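Local coordinates for OLD nuclease (Thermus scotoductus, PDB 6P74), which degrades linear or supercoiled double-stranded DNA from 5' to 3', nicks and linearizes circular DNA, and has a DNA-stimulated ATPase activity, at residues 21-26 with 293-298; 258-263 with 273-278. One frame throughout, in Å; residues are numbered along the deposited sequence.

Contact 1 (21-26 with 293-298); sequences GPLTAI and LLCEMA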
loop_
_atom_site.group_PDB
_atom_site.type_symbol
_atom_site.label_atom_id
_atom_site.label_comp_id
_atom_site.label_asym_id
_atom_site.label_seq_id
_atom_site.Cartn_x
_atom_site.Cartn_y
_atom_site.Cartn_z
ATOM N N GLY A 21 13.072 -4.247 21.640
ATOM C CA GLY A 21 14.367 -4.006 22.229
ATOM C C GLY A 21 15.275 -3.189 21.331
ATOM O O GLY A 21 14.900 -2.780 20.223
ATOM N N PRO A 22 16.504 -2.952 21.795
ATOM C CA PRO A 22 17.391 -2.026 21.066
ATOM C C PRO A 22 17.627 -2.473 19.640
ATOM O O PRO A 22 17.754 -1.647 18.726
ATOM C CB PRO A 22 18.690 -2.047 21.892
ATOM C CG PRO A 22 18.334 -2.699 23.201
ATOM C CD PRO A 22 17.193 -3.640 22.901
ATOM N N LEU A 23 17.693 -3.782 19.437
ATOM C CA LEU A 23 17.631 -4.385 18.121
ATOM C C LEU A 23 16.457 -5.346 18.152
ATOM O O LEU A 23 16.400 -6.221 19.025
ATOM C CB LEU A 23 18.927 -5.122 17.795
ATOM C CG LEU A 23 19.234 -5.397 16.337
ATOM C CD1 LEU A 23 19.441 -4.081 15.632
ATOM C CD2 LEU A 23 20.481 -6.239 16.254
ATOM N N THR A 24 15.510 -5.166 17.231
ATOM C CA THR A 24 14.357 -6.050 17.112
ATOM C C THR A 24 14.336 -6.569 15.679
ATOM O O THR A 24 14.162 -5.789 14.738
ATOM C CB THR A 24 13.058 -5.333 17.475
ATOM O OG1 THR A 24 13.211 -4.635 18.725
ATOM C CG2 THR A 24 11.940 -6.331 17.608
ATOM N N ALA A 25 14.542 -7.885 15.513
ATOM C CA ALA A 25 14.633 -8.525 14.205
ATOM C C ALA A 25 13.378 -9.361 14.033
ATOM O O ALA A 25 13.178 -10.347 14.755
ATOM C CB ALA A 25 15.884 -9.397 14.082
ATOM N N ILE A 26 12.542 -8.976 13.077
ATOM C CA ILE A 26 11.220 -9.559 12.900
ATOM C C ILE A 26 11.252 -10.445 11.664
ATOM O O ILE A 26 11.518 -9.961 10.558
ATOM C CB ILE A 26 10.154 -8.469 12.769
ATOM C CG1 ILE A 26 10.283 -7.474 13.940
ATOM C CG2 ILE A 26 8.798 -9.100 12.635
ATOM C CD1 ILE A 26 9.146 -6.467 14.033
ATOM N N LEU A 293 27.262 -2.883 11.498
ATOM C CA LEU A 293 27.134 -1.464 11.788
ATOM C C LEU A 293 25.891 -1.186 12.623
ATOM O O LEU A 293 25.949 -0.419 13.593
ATOM C CB LEU A 293 27.104 -0.693 10.472
ATOM C CG LEU A 293 27.103 0.814 10.403
ATOM C CD1 LEU A 293 27.261 1.170 8.953
ATOM C CD2 LEU A 293 25.797 1.327 10.908
ATOM N N LEU A 294 24.764 -1.799 12.262
ATOM C CA LEU A 294 23.543 -1.592 13.023
ATOM C C LEU A 294 23.688 -2.138 14.437
ATOM O O LEU A 294 23.242 -1.499 15.401
ATOM C CB LEU A 294 22.362 -2.232 12.294
ATOM C CG LEU A 294 22.020 -1.508 10.987
ATOM C CD1 LEU A 294 21.055 -2.312 10.138
ATOM C CD2 LEU A 294 21.455 -0.109 11.256
ATOM N N CYS A 295 24.361 -3.285 14.587
ATOM C CA CYS A 295 24.546 -3.857 15.916
ATOM C C CYS A 295 25.451 -2.993 16.783
ATOM O O CYS A 295 25.220 -2.869 17.991
ATOM C CB CYS A 295 25.122 -5.267 15.820
ATOM S SG CYS A 295 24.000 -6.506 15.182
ATOM N N GLU A 296 26.515 -2.418 16.214
ATOM C CA GLU A 296 27.354 -1.557 17.041
ATOM C C GLU A 296 26.561 -0.349 17.541
ATOM O O GLU A 296 26.655 0.022 18.717
ATOM C CB GLU A 296 28.608 -1.118 16.284
ATOM C CG GLU A 296 29.618 -0.407 17.204
ATOM C CD GLU A 296 30.775 0.275 16.470
ATOM O OE1 GLU A 296 31.037 -0.069 15.300
ATOM O OE2 GLU A 296 31.428 1.163 17.070
ATOM N N MET A 297 25.732 0.246 16.680
ATOM C CA MET A 297 24.987 1.435 17.088
ATOM C C MET A 297 23.915 1.098 18.117
ATOM O O MET A 297 23.670 1.878 19.048
ATOM C CB MET A 297 24.363 2.103 15.872
ATOM C CG MET A 297 25.348 2.357 14.762
ATOM S SD MET A 297 24.922 3.807 13.797
ATOM C CE MET A 297 23.353 3.344 13.095
ATOM N N ALA A 298 23.255 -0.050 17.959
ATOM C CA ALA A 298 22.274 -0.469 18.950
ATOM C C ALA A 298 22.937 -0.786 20.288
ATOM O O ALA A 298 22.440 -0.379 21.343
ATOM C CB ALA A 298 21.496 -1.677 18.440
#
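Just before P22 and L23, which touch segment 293-298, the carbonyl oxygen G21 O accepts two side-chain hydrogen bonds. The T24 OG1 hydroxyl donates to G21 O over 2.9 Å. It approaches at a C=O...donor angle of 115° and lies tilted 34° from the carbonyl plane. The second donor is Q304 NE2, at the start of the neighbouring strand 304-308. This polar turn leads into strand 23-27.

L23 carries most of the contact with helix 284-299. With CG anti to the backbone N (chi1 -160°), the L23 methyls reach the helix and take different partners. L23 CD2 lies 3.7 Å from the thiol sulfur C295 SG. L23 CD1 is 4.2 Å from A298 CB, one helical turn on from C295. A298 CB also packs on the P22 backbone, 3.8 Å from P22 O. The proline ring adds a looser touch at the exposed border, P22 CB to A298 CB 4.5 Å. R319 packs on both L23 and C295.

Strand 23-27 runs on toward the P-loop, whose G31 to T35 are assigned to ATP binding. The contact itself lies away from that site. With only a methyl at A298, the helix backbone comes near the start of the strand: P22 CA and A298 CA are 5.5 Å apart. The strand makes its backbone bonds to its sheet neighbours, 304-308 and 323-328. Toward 293-298 the contact is apolar.

Contact 2 (258-263 with 273-278); sequences GIFEAF and VIIEEP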
loop_
_atom_site.group_PDB
_atom_site.type_symbol
_atom_site.label_atom_id
_atom_site.label_comp_id
_atom_site.label_asym_id
_atom_site.label_seq_id
_atom_site.Cartn_x
_atom_site.Cartn_y
_atom_site.Cartn_z
ATOM N N GLY A 258 26.079 3.900 3.539
ATOM C CA GLY A 258 27.001 4.998 3.772
ATOM C C GLY A 258 26.428 6.043 4.713
ATOM O O GLY A 258 27.155 6.621 5.531
ATOM N N ILE A 259 25.117 6.305 4.616
ATOM C CA ILE A 259 24.505 7.268 5.530
ATOM C C ILE A 259 24.606 6.763 6.961
ATOM O O ILE A 259 24.989 7.504 7.874
ATOM C CB ILE A 259 23.043 7.565 5.134
ATOM C CG1 ILE A 259 22.985 8.479 3.906
ATOM C CG2 ILE A 259 22.300 8.268 6.276
ATOM C CD1 ILE A 259 21.705 8.315 3.143
ATOM N N PHE A 260 24.305 5.483 7.175
ATOM C CA PHE A 260 24.387 4.943 8.527
ATOM C C PHE A 260 25.814 4.905 9.041
ATOM O O PHE A 260 26.045 5.073 10.243
ATOM C CB PHE A 260 23.764 3.557 8.570
ATOM C CG PHE A 260 22.283 3.588 8.771
ATOM C CD1 PHE A 260 21.748 3.603 10.054
ATOM C CD2 PHE A 260 21.423 3.614 7.685
ATOM C CE1 PHE A 260 20.380 3.632 10.246
ATOM C CE2 PHE A 260 20.058 3.642 7.876
ATOM C CZ PHE A 260 19.537 3.656 9.157
ATOM N N GLU A 261 26.781 4.685 8.156
ATOM C CA GLU A 261 28.173 4.768 8.566
ATOM C C GLU A 261 28.551 6.191 8.957
ATOM O O GLU A 261 29.363 6.380 9.873
ATOM C CB GLU A 261 29.071 4.224 7.452
ATOM C CG GLU A 261 30.581 4.401 7.662
ATOM C CD GLU A 261 31.140 3.679 8.895
ATOM O OE1 GLU A 261 30.441 2.803 9.437
ATOM O OE2 GLU A 261 32.284 4.003 9.319
ATOM N N ALA A 262 27.973 7.209 8.305
ATOM C CA ALA A 262 28.256 8.570 8.753
ATOM C C ALA A 262 27.649 8.829 10.137
ATOM O O ALA A 262 28.293 9.441 10.996
ATOM C CB ALA A 262 27.749 9.585 7.731
ATOM N N PHE A 263 26.425 8.345 10.382
ATOM C CA PHE A 263 25.827 8.457 11.714
ATOM C C PHE A 263 26.750 7.906 12.788
ATOM O O PHE A 263 26.952 8.529 13.833
ATOM C CB PHE A 263 24.499 7.715 11.767
ATOM C CG PHE A 263 23.326 8.519 11.292
ATOM C CD1 PHE A 263 23.110 9.798 11.752
ATOM C CD2 PHE A 263 22.419 7.975 10.399
ATOM C CE1 PHE A 263 22.018 10.524 11.316
ATOM C CE2 PHE A 263 21.336 8.704 9.956
ATOM C CZ PHE A 263 21.137 9.973 10.413
ATOM N N VAL A 273 14.740 3.744 14.563
ATOM C CA VAL A 273 14.716 3.565 13.117
ATOM C C VAL A 273 14.032 2.240 12.823
ATOM O O VAL A 273 14.351 1.221 13.437
ATOM C CB VAL A 273 16.135 3.569 12.514
ATOM C CG1 VAL A 273 16.065 3.479 11.005
ATOM C CG2 VAL A 273 16.909 4.796 12.961
ATOM N N ILE A 274 13.104 2.257 11.890
ATOM C CA ILE A 274 12.419 1.063 11.438
ATOM C C ILE A 274 12.842 0.823 10.001
ATOM O O ILE A 274 12.828 1.756 9.188
ATOM C CB ILE A 274 10.900 1.226 11.563
ATOM C CG1 ILE A 274 10.521 1.296 13.047
ATOM C CG2 ILE A 274 10.187 0.115 10.825
ATOM C CD1 ILE A 274 9.043 1.461 13.292
ATOM N N ILE A 275 13.256 -0.403 9.689
ATOM C CA ILE A 275 13.705 -0.714 8.336
ATOM C C ILE A 275 12.951 -1.920 7.825
ATOM O O ILE A 275 12.890 -2.965 8.487
ATOM C CB ILE A 275 15.221 -0.934 8.256
ATOM C CG1 ILE A 275 15.937 0.273 8.839
ATOM C CG2 ILE A 275 15.650 -1.087 6.795
ATOM C CD1 ILE A 275 17.421 0.130 8.922
ATOM N N GLU A 276 12.327 -1.746 6.675
ATOM C CA GLU A 276 11.717 -2.830 5.925
ATOM C C GLU A 276 12.817 -3.485 5.091
ATOM O O GLU A 276 13.298 -2.883 4.126
ATOM C CB GLU A 276 10.616 -2.242 5.056
ATOM C CG GLU A 276 9.532 -3.155 4.636
ATOM C CD GLU A 276 8.549 -2.434 3.729
ATOM O OE1 GLU A 276 7.331 -2.518 3.993
ATOM O OE2 GLU A 276 9.008 -1.766 2.766
ATOM N N GLU A 277 13.268 -4.697 5.498
ATOM C CA GLU A 277 14.247 -5.495 4.756
ATOM C C GLU A 277 15.637 -4.906 4.545
ATOM O O GLU A 277 16.109 -4.803 3.407
ATOM C CB GLU A 277 13.692 -5.894 3.394
ATOM C CG GLU A 277 13.081 -7.240 3.416
ATOM C CD GLU A 277 11.592 -7.177 3.397
ATOM O OE1 GLU A 277 11.061 -6.745 2.350
ATOM O OE2 GLU A 277 10.970 -7.557 4.421
ATOM N N PRO A 278 16.334 -4.532 5.614
ATOM C CA PRO A 278 17.648 -3.906 5.441
ATOM C C PRO A 278 18.576 -4.534 4.430
ATOM O O PRO A 278 19.526 -3.875 3.987
ATOM C CB PRO A 278 18.251 -3.944 6.844
ATOM C CG PRO A 278 17.534 -5.091 7.545
ATOM C CD PRO A 278 16.186 -5.176 6.951
#
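The F260 ring meets strand 272-276 with its far end, CZ. V273 CG1 lies at the ring edge, in its plane, with F260 CZ and V273 CG1 3.9 Å apart. I275 CD1 comes to the same carbon obliquely, 4.1 Å from F260 CZ. F290 of helix 284-299 adds an edge-to-face ring contact.

At V273, chi1 of -176° sets CG1 beside the carbonyl carbon and out toward the ring. An extended chain (chi2 175°) carries I275 CD1 to the ring. V273 and I275 are two apart on the strand and point to the same side, toward the helix. F260 thus bridges a wide gap: the nearest CA atoms, F260 CA and V273 CA, are 10.8 Å apart.

The strand ends at E276, and E277 follows in the loop; the pair is consistent with the Walker B motif of an ABC-type ATPase. The E276 carboxylate forms a salt bridge with R39.

Strand 272-276 lies between 135-138 and 304-308 in the mixed sheet, and L138 packs on both F260 and I275. Helix 284-299 flanks F260 through L293 and M297. Helix 154-166 covers I259, A262 and F263, and I196 and T195 of the second subunit pack on I259 and A262.

How the contacts relate
Both contacts set a helix against the same mixed sheet of the ATPase domain. Contact 1 joins strand 23-27 to helix 284-299; contact 2 joins strand 272-276 to helix 246-266. Strand 304-308 lies between the two strands. Contact 2 is wholly buried, whereas contact 1 reaches the surface at P22. Both are apolar, but they are built differently: small residues and a leucine bring helix and strand close in contact 1, while one long aromatic side chain spans the distance in contact 2. The two helices also pack together. M297 CE lies 3.4 Å from F260 CD1, and L294 CD2 is 3.9 Å from F260 CD1, so the two contacts join through M297, L294 and F260.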